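Local coordinates for envelope protein (White spot syndrome virus, PDB 7DDA), which forms part of the white spot syndrome virus envelope and, through sulphate-binding sites in its C-terminal domain, probably binds heparin, at residues Y100-K105 and F165-W170. Sequence-based numbering, arbitrary orientation.
Sequences YGLRNK and FFLNCW
L102 and F165 hold the nearest pair of CA atoms across the two segments, 8.9 Å apart. The strands run in roughly the same direction. No hydrogen bond joins them, because they belong to different sheets and meet through side chains alone. L102 starts toward the other strand. Its CG is anti to the backbone N (chi1 178°), and the branch delivers both methyls to the interface. CD1 does most of the touching. L102 CD1 comes obliquely to the F165 ring and lies 3.5 Å from F165 CD2. The two side chains pass alongside each other in opposite directions. L102 and L167 instead meet tip to tip. L102 CD1 is 4.0 Å from L167 CD1, and L102 CD2 is 4.0 Å from L167 CD2.

This is the interior of a beta sandwich made of two antiparallel sheets. Strand 95-104 lies between 80-89 and 145-153 in one sheet. Strand 160-170 lies between 30-40 and 110-120 in the other. F165, L167 and C169 point into the sandwich and alternate with F166 and N168, which lie on the outer face. There both pack on a second subunit, and F166 O accepts a hydrogen bond from Y50 OH of that subunit. F80 packs on L167 and C169, and C113 on F165 and L167. C169 SG forms a disulfide with C111 SG, which ties strand 160-170 to its neighbour 110-120. At the end of strand 95-104, N104 ND2 donates hydrogen bonds to the backbone oxygens of Y109 and I140.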
loop_
_atom_site.group_PDB
_atom_site.type_symbol
_atom_site.label_atom_id
_atom_site.label_comp_id
_atom_site.label_asym_id
_atom_site.label_seq_id
_atom_site.Cartn_x
_atom_site.Cartn_y
_atom_site.Cartn_z
ATOM N N TYR A 100 -1.518 -8.465 -16.821
ATOM C CA TYR A 100 -0.534 -9.386 -16.276
ATOM C C TYR A 100 -1.203 -10.669 -15.819
ATOM O O TYR A 100 -2.396 -10.688 -15.505
ATOM C CB TYR A 100 0.232 -8.725 -15.120
ATOM C CG TYR A 100 1.004 -7.556 -15.650
ATOM C CD1 TYR A 100 2.285 -7.720 -16.171
ATOM C CD2 TYR A 100 0.416 -6.296 -15.720
ATOM C CE1 TYR A 100 2.977 -6.649 -16.705
ATOM C CE2 TYR A 100 1.104 -5.220 -16.259
ATOM C CZ TYR A 100 2.376 -5.402 -16.751
ATOM O OH TYR A 100 3.039 -4.315 -17.279
ATOM N N GLY A 101 -0.421 -11.743 -15.801
ATOM C CA GLY A 101 -0.857 -13.015 -15.247
ATOM C C GLY A 101 0.058 -13.451 -14.120
ATOM O O GLY A 101 1.273 -13.257 -14.186
ATOM N N LEU A 102 -0.531 -14.037 -13.081
ATOM C CA LEU A 102 0.214 -14.705 -12.022
ATOM C C LEU A 102 -0.192 -16.175 -12.009
ATOM O O LEU A 102 -1.373 -16.496 -11.824
ATOM C CB LEU A 102 -0.056 -14.052 -10.656
ATOM C CG LEU A 102 0.622 -14.655 -9.412
ATOM C CD1 LEU A 102 0.946 -13.588 -8.360
ATOM C CD2 LEU A 102 -0.219 -15.762 -8.784
ATOM N N ARG A 103 0.779 -17.064 -12.178
ATOM C CA ARG A 103 0.520 -18.497 -12.122
ATOM C C ARG A 103 0.991 -19.093 -10.802
ATOM O O ARG A 103 2.147 -18.900 -10.393
ATOM C CB ARG A 103 1.189 -19.233 -13.280
ATOM C CG ARG A 103 0.536 -20.583 -13.550
ATOM C CD ARG A 103 1.211 -21.320 -14.703
ATOM N NE ARG A 103 1.159 -20.572 -15.957
ATOM C CZ ARG A 103 0.075 -20.443 -16.724
ATOM N NH1 ARG A 103 -1.072 -21.023 -16.385
ATOM N NH2 ARG A 103 0.134 -19.728 -17.842
ATOM N N ASN A 104 0.089 -19.824 -10.150
ATOM C CA ASN A 104 0.428 -20.609 -8.974
ATOM C C ASN A 104 1.318 -21.777 -9.396
ATOM O O ASN A 104 0.916 -22.618 -10.203
ATOM C CB ASN A 104 -0.859 -21.089 -8.295
ATOM C CG ASN A 104 -0.608 -21.985 -7.071
ATOM O OD1 ASN A 104 0.536 -22.222 -6.652
ATOM N ND2 ASN A 104 -1.695 -22.476 -6.489
ATOM N N LYS A 105 2.541 -21.812 -8.877
ATOM C CA LYS A 105 3.480 -22.888 -9.164
ATOM C C LYS A 105 3.783 -23.740 -7.937
ATOM O O LYS A 105 4.772 -24.474 -7.933
ATOM C CB LYS A 105 4.776 -22.315 -9.729
ATOM C CG LYS A 105 4.571 -21.527 -10.992
ATOM C CD LYS A 105 4.268 -22.465 -12.125
ATOM C CE LYS A 105 5.472 -22.602 -13.000
ATOM N NZ LYS A 105 5.254 -23.612 -14.059
ATOM N N PHE A 165 1.098 -7.950 -5.112
ATOM C CA PHE A 165 0.302 -9.169 -5.070
ATOM C C PHE A 165 0.301 -9.686 -3.644
ATOM O O PHE A 165 1.369 -9.996 -3.095
ATOM C CB PHE A 165 0.863 -10.231 -6.016
ATOM C CG PHE A 165 0.880 -9.813 -7.455
ATOM C CD1 PHE A 165 1.917 -9.035 -7.953
ATOM C CD2 PHE A 165 -0.119 -10.207 -8.310
ATOM C CE1 PHE A 165 1.934 -8.654 -9.281
ATOM C CE2 PHE A 165 -0.099 -9.833 -9.629
ATOM C CZ PHE A 165 0.923 -9.058 -10.117
ATOM N N PHE A 166 -0.892 -9.788 -3.054
ATOM C CA PHE A 166 -1.063 -10.289 -1.688
ATOM C C PHE A 166 -1.597 -11.712 -1.772
ATOM O O PHE A 166 -2.790 -11.926 -2.009
ATOM C CB PHE A 166 -1.973 -9.375 -0.883
ATOM C CG PHE A 166 -1.534 -7.931 -0.900
ATOM C CD1 PHE A 166 -0.379 -7.541 -0.241
ATOM C CD2 PHE A 166 -2.247 -6.977 -1.607
ATOM C CE1 PHE A 166 0.035 -6.224 -0.251
ATOM C CE2 PHE A 166 -1.835 -5.666 -1.624
ATOM C CZ PHE A 166 -0.695 -5.283 -0.940
ATOM N N LEU A 167 -0.705 -12.678 -1.552
ATOM C CA LEU A 167 -0.966 -14.085 -1.827
ATOM C C LEU A 167 -1.270 -14.852 -0.544
ATOM O O LEU A 167 -0.542 -14.740 0.449
ATOM C CB LEU A 167 0.234 -14.683 -2.558
ATOM C CG LEU A 167 0.290 -14.184 -4.001
ATOM C CD1 LEU A 167 1.694 -14.282 -4.537
ATOM C CD2 LEU A 167 -0.642 -15.013 -4.879
ATOM N N ASN A 168 -2.354 -15.621 -0.568
ATOM C CA ASN A 168 -2.761 -16.446 0.562
ATOM C C ASN A 168 -3.015 -17.859 0.056
ATOM O O ASN A 168 -4.013 -18.104 -0.627
ATOM C CB ASN A 168 -4.000 -15.873 1.250
ATOM C CG ASN A 168 -4.366 -16.637 2.506
ATOM O OD1 ASN A 168 -5.508 -16.593 2.963
ATOM N ND2 ASN A 168 -3.404 -17.383 3.048
ATOM N N CYS A 169 -2.123 -18.781 0.400
ATOM C CA CYS A 169 -2.132 -20.132 -0.137
ATOM C C CYS A 169 -2.232 -21.173 0.975
ATOM O O CYS A 169 -1.755 -20.964 2.095
ATOM C CB CYS A 169 -0.876 -20.383 -0.968
ATOM S SG CYS A 169 -0.670 -19.185 -2.276
ATOM N N TRP A 170 -2.839 -22.314 0.645
ATOM C CA TRP A 170 -3.050 -23.383 1.609
ATOM C C TRP A 170 -3.110 -24.723 0.884
ATOM O O TRP A 170 -3.251 -24.781 -0.337
ATOM C CB TRP A 170 -4.330 -23.142 2.407
ATOM C CG TRP A 170 -5.544 -23.190 1.565
ATOM C CD1 TRP A 170 -6.285 -24.288 1.273
ATOM C CD2 TRP A 170 -6.170 -22.089 0.889
ATOM N NE1 TRP A 170 -7.337 -23.947 0.452
ATOM C CE2 TRP A 170 -7.289 -22.602 0.203
ATOM C CE3 TRP A 170 -5.893 -20.724 0.794
ATOM C CZ2 TRP A 170 -8.133 -21.795 -0.560
ATOM C CZ3 TRP A 170 -6.734 -19.929 0.033
ATOM C CH2 TRP A 170 -7.840 -20.467 -0.631
#